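Local atomic coordinates of restriction endonuclease S subunits (Thermoanaerobacter tengcongensis, PDB entry 3OKG), a protein that probably serves as the DNA-recognition subunit of a type I restriction-modification methyltransferase, pairing with M polypeptides to direct them to a target sequence. Residues Y330-Y333 / L334-E337; K282-R285 / P286-L290; T351-D354 / L355-V358. One frame throughout, in Å; residues are numbered along the deposited sequence.

Contact 1 of 3, residues Y330-Y333 / L334-E337; sequences YLHY and LEPE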
loop_
_atom_site.group_PDB
_atom_site.type_symbol
_atom_site.label_atom_id
_atom_site.label_comp_id
_atom_site.label_asym_id
_atom_site.label_seq_id
_atom_site.Cartn_x
_atom_site.Cartn_y
_atom_site.Cartn_z
ATOM N N TYR A 330 28.903 -0.025 -4.796
ATOM C CA TYR A 330 29.437 0.049 -6.166
ATOM C C TYR A 330 28.799 -1.020 -7.039
ATOM O O TYR A 330 28.331 -0.732 -8.134
ATOM C CB TYR A 330 30.949 -0.141 -6.146
ATOM C CG TYR A 330 31.621 0.164 -7.475
ATOM C CD1 TYR A 330 31.485 1.401 -8.070
ATOM C CD2 TYR A 330 32.412 -0.796 -8.111
ATOM C CE1 TYR A 330 32.109 1.688 -9.283
ATOM C CE2 TYR A 330 33.034 -0.521 -9.316
ATOM C CZ TYR A 330 32.890 0.710 -9.890
ATOM O OH TYR A 330 33.503 1.005 -11.083
ATOM N N LEU A 331 28.753 -2.249 -6.533
ATOM C CA LEU A 331 28.159 -3.362 -7.268
ATOM C C LEU A 331 26.682 -3.133 -7.561
ATOM O O LEU A 331 26.190 -3.499 -8.627
ATOM C CB LEU A 331 28.322 -4.679 -6.503
ATOM C CG LEU A 331 29.741 -5.220 -6.313
ATOM C CD1 LEU A 331 29.695 -6.435 -5.396
ATOM C CD2 LEU A 331 30.440 -5.559 -7.635
ATOM N N HIS A 332 25.983 -2.521 -6.617
ATOM C CA HIS A 332 24.570 -2.208 -6.801
ATOM C C HIS A 332 24.424 -1.172 -7.902
ATOM O O HIS A 332 23.652 -1.375 -8.832
ATOM C CB HIS A 332 23.931 -1.726 -5.494
ATOM C CG HIS A 332 22.432 -1.681 -5.534
ATOM N ND1 HIS A 332 21.716 -0.510 -5.392
ATOM C CD2 HIS A 332 21.515 -2.663 -5.713
ATOM C CE1 HIS A 332 20.423 -0.774 -5.472
ATOM N NE2 HIS A 332 20.274 -2.072 -5.667
ATOM N N TYR A 333 25.181 -0.078 -7.801
ATOM C CA TYR A 333 25.222 0.948 -8.837
ATOM C C TYR A 333 25.552 0.383 -10.222
ATOM O O TYR A 333 25.046 0.870 -11.223
ATOM C CB TYR A 333 26.220 2.042 -8.448
ATOM C CG TYR A 333 26.553 3.038 -9.533
ATOM C CD1 TYR A 333 25.593 3.915 -10.029
ATOM C CD2 TYR A 333 27.845 3.126 -10.037
ATOM C CE1 TYR A 333 25.912 4.843 -11.016
ATOM C CE2 TYR A 333 28.173 4.036 -11.017
ATOM C CZ TYR A 333 27.214 4.892 -11.508
ATOM O OH TYR A 333 27.577 5.794 -12.494
ATOM N N LEU A 334 26.400 -0.641 -10.272
ATOM C CA LEU A 334 26.800 -1.258 -11.533
ATOM C C LEU A 334 25.835 -2.339 -12.013
ATOM O O LEU A 334 26.105 -2.999 -13.014
ATOM C CB LEU A 334 28.177 -1.915 -11.400
ATOM C CG LEU A 334 29.450 -1.083 -11.232
ATOM C CD1 LEU A 334 30.672 -1.997 -11.405
ATOM C CD2 LEU A 334 29.481 0.083 -12.211
ATOM N N GLU A 335 24.731 -2.551 -11.306
ATOM C CA GLU A 335 23.884 -3.705 -11.619
ATOM C C GLU A 335 23.431 -3.786 -13.095
ATOM O O GLU A 335 23.503 -4.851 -13.707
ATOM C CB GLU A 335 22.698 -3.823 -10.652
ATOM C CG GLU A 335 22.037 -5.202 -10.678
ATOM C CD GLU A 335 21.132 -5.460 -9.480
ATOM O OE1 GLU A 335 20.411 -6.483 -9.493
ATOM O OE2 GLU A 335 21.142 -4.649 -8.525
ATOM N N PRO A 336 22.966 -2.665 -13.669
ATOM C CA PRO A 336 22.565 -2.678 -15.086
ATOM C C PRO A 336 23.680 -3.146 -16.021
ATOM O O PRO A 336 23.413 -3.915 -16.944
ATOM C CB PRO A 336 22.224 -1.218 -15.375
ATOM C CG PRO A 336 21.868 -0.633 -14.039
ATOM C CD PRO A 336 22.693 -1.370 -13.018
ATOM N N GLU A 337 24.907 -2.684 -15.796
ATOM C CA GLU A 337 26.037 -3.133 -16.609
ATOM C C GLU A 337 26.344 -4.605 -16.361
ATOM O O GLU A 337 26.494 -5.381 -17.306
ATOM C CB GLU A 337 27.294 -2.277 -16.363
ATOM C CG GLU A 337 28.551 -2.821 -17.058
ATOM C CD GLU A 337 29.828 -2.078 -16.673
ATOM O OE1 GLU A 337 29.958 -0.884 -17.028
ATOM O OE2 GLU A 337 30.712 -2.697 -16.028
#
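At the C-terminal end of helix 324-333, Y330 and L334 pair across the last turn, just where the helix breaks off and the short helix 335-338 starts. The leucine CG sits over one face of the tyrosine ring, 4.1 Å from the centroid of Y330 and only 10° off the ring normal, a CH-pi contact. Its CD1 branch comes closest to the ring at CE2 of Y330, 3.5 Å away. The ring is swung to this side because its CG lies anti to the backbone N (chi1 -170°). The other leucine methyl, CD2, lies between the rings of Y330 and Y333. The polar end of Y330 is tied down too: its hydroxyl bonds to the carbonyl of F359, and the ring meets that of F217 edge to face. A long apolar ring with one polar end thus suits a buried place between a helix and strand 359-362.

In the backbone, L334 N closes the final helical turn on Y330 O at 2.9 Å. E335 N then bonds to H332 O, also at 2.9 Å, one residue short of alpha-helical spacing and from above the carbonyl plane, which marks the break. More exposed, H332 and E335 merely touch, OE2 of E335 lying 3.5 Å from CD2 of H332 with the flat groups 61° apart. P336 fits the first turn of the new helix, where no backbone N-H is needed. The whole is an i, i+4 aromatic-aliphatic pair across a helix C-terminus, here at a helix-to-helix break in the second DNA specificity domain.

Contact 2 of 3, residues K282-R285 / P286-L290; sequences KVAR and PGDVL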
loop_
_atom_site.group_PDB
_atom_site.type_symbol
_atom_site.label_atom_id
_atom_site.label_comp_id
_atom_site.label_asym_id
_atom_site.label_seq_id
_atom_site.Cartn_x
_atom_site.Cartn_y
_atom_site.Cartn_z
ATOM N N LYS A 282 33.778 -24.269 -1.741
ATOM C CA LYS A 282 34.104 -22.853 -1.887
ATOM C C LYS A 282 33.401 -22.141 -0.731
ATOM O O LYS A 282 32.177 -22.144 -0.654
ATOM C CB LYS A 282 33.633 -22.301 -3.232
ATOM C CG LYS A 282 34.357 -22.885 -4.444
ATOM C CD LYS A 282 35.859 -22.611 -4.389
ATOM C CE LYS A 282 36.499 -22.724 -5.773
ATOM N NZ LYS A 282 37.990 -22.686 -5.710
ATOM N N VAL A 283 34.165 -21.541 0.174
ATOM C CA VAL A 283 33.572 -21.007 1.405
ATOM C C VAL A 283 33.541 -19.486 1.446
ATOM O O VAL A 283 34.532 -18.826 1.137
ATOM C CB VAL A 283 34.307 -21.538 2.651
ATOM C CG1 VAL A 283 33.739 -20.926 3.917
ATOM C CG2 VAL A 283 34.220 -23.070 2.695
ATOM N N ALA A 284 32.388 -18.944 1.820
ATOM C CA ALA A 284 32.243 -17.519 2.094
ATOM C C ALA A 284 32.061 -17.320 3.604
ATOM O O ALA A 284 31.456 -18.157 4.280
ATOM C CB ALA A 284 31.061 -16.966 1.329
ATOM N N ARG A 285 32.591 -16.224 4.136
ATOM C CA ARG A 285 32.488 -15.936 5.570
ATOM C C ARG A 285 31.660 -14.680 5.850
ATOM O O ARG A 285 31.353 -13.905 4.931
ATOM C CB ARG A 285 33.884 -15.770 6.180
ATOM C CG ARG A 285 34.904 -16.775 5.681
ATOM C CD ARG A 285 36.170 -16.757 6.518
ATOM N NE ARG A 285 36.826 -15.454 6.519
ATOM C CZ ARG A 285 38.134 -15.285 6.686
ATOM N NH1 ARG A 285 38.918 -16.333 6.857
ATOM N NH2 ARG A 285 38.665 -14.067 6.671
ATOM N N PRO A 286 31.301 -14.466 7.127
ATOM C CA PRO A 286 30.573 -13.254 7.493
ATOM C C PRO A 286 31.322 -12.030 6.996
ATOM O O PRO A 286 32.518 -11.872 7.264
ATOM C CB PRO A 286 30.581 -13.298 9.018
ATOM C CG PRO A 286 30.614 -14.751 9.331
ATOM C CD PRO A 286 31.475 -15.370 8.279
ATOM N N GLY A 287 30.612 -11.180 6.263
ATOM C CA GLY A 287 31.218 -10.025 5.640
ATOM C C GLY A 287 31.145 -10.161 4.137
ATOM O O GLY A 287 30.478 -9.373 3.474
ATOM N N ASP A 288 31.806 -11.183 3.600
ATOM C CA ASP A 288 31.913 -11.333 2.154
ATOM C C ASP A 288 30.632 -11.027 1.410
ATOM O O ASP A 288 29.529 -11.364 1.854
ATOM C CB ASP A 288 32.296 -12.756 1.749
ATOM C CG ASP A 288 33.514 -13.264 2.482
ATOM O OD1 ASP A 288 34.227 -12.451 3.102
ATOM O OD2 ASP A 288 33.747 -14.491 2.451
ATOM N N VAL A 289 30.795 -10.393 0.258
ATOM C CA VAL A 289 29.689 -10.060 -0.606
ATOM C C VAL A 289 29.456 -11.225 -1.535
ATOM O O VAL A 289 30.413 -11.814 -2.042
ATOM C CB VAL A 289 30.024 -8.769 -1.414
ATOM C CG1 VAL A 289 28.957 -8.492 -2.469
ATOM C CG2 VAL A 289 30.164 -7.571 -0.451
ATOM N N LEU A 290 28.196 -11.589 -1.742
ATOM C CA LEU A 290 27.864 -12.672 -2.660
ATOM C C LEU A 290 27.301 -12.045 -3.914
ATOM O O LEU A 290 26.558 -11.066 -3.844
ATOM C CB LEU A 290 26.828 -13.640 -2.040
ATOM C CG LEU A 290 27.159 -14.239 -0.668
ATOM C CD1 LEU A 290 25.962 -14.971 -0.084
ATOM C CD2 LEU A 290 28.366 -15.177 -0.741
#
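R285 and D288 are the two ends of a tight beta turn with a proline-glycine pair at its corner, only loosely type II-like, that leads from strand 283-284 into strand 289-292. P286 takes the second place of the turn, where its ring already restrains phi to the value the turn needs. G287 follows with positive phi (115°), a conformation in which a CB would press against the preceding carbonyl oxygen, and this is why a residue without a side chain belongs here. D288 ends the turn. Its N makes a weak bond back to R285 O at 3.1 Å, and the carboxylate supplies the firmer clasp: OD2 accepts R285 N at 2.7 Å, almost straight at 174°, though the donor comes from above the carboxylate plane. With chi1 at -51° the aspartate group folds back over the turn to reach it. The same OD2 also forms a salt bridge with R317 of the adjacent strand 313-318, so this buried oxygen is held by two partners and its negative charge is probably stabilised. Further on, L290, which also packs on A315 of strand 313-318, brings the end of its side chain back so that CD2 touches CB of A284 at 3.8 Å.

Contact 3 of 3, residues T351-D354 / L355-V358; sequences TKKD and LQNV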
loop_
_atom_site.group_PDB
_atom_site.type_symbol
_atom_site.label_atom_id
_atom_site.label_comp_id
_atom_site.label_asym_id
_atom_site.label_seq_id
_atom_site.Cartn_x
_atom_site.Cartn_y
_atom_site.Cartn_z
ATOM N N THR A 351 32.907 -14.587 -15.337
ATOM C CA THR A 351 34.134 -15.304 -15.024
ATOM C C THR A 351 34.921 -14.592 -13.930
ATOM O O THR A 351 34.772 -13.382 -13.728
ATOM C CB THR A 351 35.033 -15.418 -16.262
ATOM O OG1 THR A 351 36.008 -16.449 -16.059
ATOM C CG2 THR A 351 35.749 -14.102 -16.524
ATOM N N LYS A 352 35.759 -15.348 -13.227
ATOM C CA LYS A 352 36.673 -14.772 -12.248
ATOM C C LYS A 352 37.423 -13.581 -12.840
ATOM O O LYS A 352 37.497 -12.515 -12.235
ATOM C CB LYS A 352 37.675 -15.824 -11.771
ATOM C CG LYS A 352 38.381 -15.465 -10.472
ATOM C CD LYS A 352 39.432 -16.500 -10.130
ATOM C CE LYS A 352 39.857 -16.406 -8.673
ATOM N NZ LYS A 352 40.236 -17.743 -8.113
ATOM N N LYS A 353 37.986 -13.761 -14.028
ATOM C CA LYS A 353 38.756 -12.690 -14.635
ATOM C C LYS A 353 37.919 -11.425 -14.826
ATOM O O LYS A 353 38.381 -10.330 -14.522
ATOM C CB LYS A 353 39.398 -13.152 -15.943
ATOM C CG LYS A 353 40.899 -13.366 -15.830
ATOM C CD LYS A 353 41.624 -12.016 -15.817
ATOM C CE LYS A 353 43.080 -12.130 -16.256
ATOM N NZ LYS A 353 43.591 -10.828 -16.809
ATOM N N ASP A 354 36.686 -11.584 -15.300
ATOM C CA ASP A 354 35.751 -10.465 -15.407
ATOM C C ASP A 354 35.698 -9.673 -14.105
ATOM O O ASP A 354 35.961 -8.470 -14.090
ATOM C CB ASP A 354 34.350 -10.970 -15.755
ATOM C CG ASP A 354 34.257 -11.497 -17.174
ATOM O OD1 ASP A 354 35.208 -11.260 -17.956
ATOM O OD2 ASP A 354 33.238 -12.145 -17.505
ATOM N N LEU A 355 35.378 -10.366 -13.018
ATOM C CA LEU A 355 35.238 -9.733 -11.714
ATOM C C LEU A 355 36.525 -9.072 -11.288
ATOM O O LEU A 355 36.515 -7.957 -10.789
ATOM C CB LEU A 355 34.844 -10.760 -10.662
ATOM C CG LEU A 355 33.403 -10.792 -10.154
ATOM C CD1 LEU A 355 32.447 -10.127 -11.120
ATOM C CD2 LEU A 355 32.989 -12.224 -9.841
ATOM N N GLN A 356 37.638 -9.769 -11.473
ATOM C CA GLN A 356 38.924 -9.231 -11.056
ATOM C C GLN A 356 39.277 -7.961 -11.837
ATOM O O GLN A 356 40.014 -7.108 -11.339
ATOM C CB GLN A 356 40.030 -10.271 -11.259
ATOM C CG GLN A 356 39.979 -11.474 -10.313
ATOM C CD GLN A 356 41.092 -12.470 -10.602
ATOM O OE1 GLN A 356 41.529 -12.605 -11.745
ATOM N NE2 GLN A 356 41.559 -13.163 -9.569
ATOM N N ASN A 357 38.758 -7.848 -13.058
ATOM C CA ASN A 357 39.140 -6.762 -13.963
ATOM C C ASN A 357 38.287 -5.502 -13.842
ATOM O O ASN A 357 38.594 -4.485 -14.468
ATOM C CB ASN A 357 39.069 -7.241 -15.409
ATOM C CG ASN A 357 40.286 -8.026 -15.823
ATOM O OD1 ASN A 357 41.323 -7.972 -15.162
ATOM N ND2 ASN A 357 40.172 -8.754 -16.932
ATOM N N VAL A 358 37.203 -5.589 -13.081
ATOM C CA VAL A 358 36.332 -4.439 -12.812
ATOM C C VAL A 358 37.126 -3.333 -12.142
ATOM O O VAL A 358 37.697 -3.555 -11.077
ATOM C CB VAL A 358 35.186 -4.865 -11.859
ATOM C CG1 VAL A 358 34.370 -3.659 -11.419
ATOM C CG2 VAL A 358 34.304 -5.915 -12.539
#
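Residues 352-357 form a short helix whose first turn is regular, L355 N bonding to T351 O at 3.2 Å and Q356 N to K352 O at 2.9 Å, before it tightens at its end: N357 N bonds to D354 O three residues back, with only a weak link to K353 O. At the other end T351 holds the N-cap position. D354 OD2 accepts T351 N at 3.3 Å, giving one half of a capping box; the threonine hydroxyl does not return the bond. A carboxylate suits this first turn, where the helix dipole would probably favour negative charge.

Two pairs of long or polar side chains cross one another at a slant without hydrogen bonds. Q356 keeps CG beside its own backbone N (chi1 -70°), which lays CG 3.3 Å from K352 O and carries the amide out to the lysine, NE2 of Q356 resting 3.8 Å from CE of K352. One residue on, the bent chain of K353 passes the N357 amide, CD to ND2 at 3.7 Å; polar ends suit these two exposed positions.

The inner side is mostly apolar. L355 packs on I239 and M241 of strand 237-241, which K352 and Q356 also touch, V358 meets L334 after helix 324-333, and backbone bonds from Q356 and V358 to G234 and L233 fasten the helix beside helix 233-236 just before the chain enters strand 359-362.

Overall arrangement
All three contacts lie in the second DNA specificity domain, to the same side of the chain's centre. Contacts 1 and 2 are partly buried, whereas contact 3 is at the surface. Helix 324-333 joins the first two: L331 CD1 of contact 1 packs on V289 CG1 of contact 2 at 3.7 Å. V358 extends contact 3 to the same helix end, its CG1 4.0 Å from Y330 CE2. Contacts 2 and 3 do not touch, their nearest atoms being about 6 Å apart. Chemistry follows place: an aromatic-aliphatic pair at the helix break, a buried aspartate clasping the turn, and lysines and amides touching without hydrogen bonds between their side chains outside.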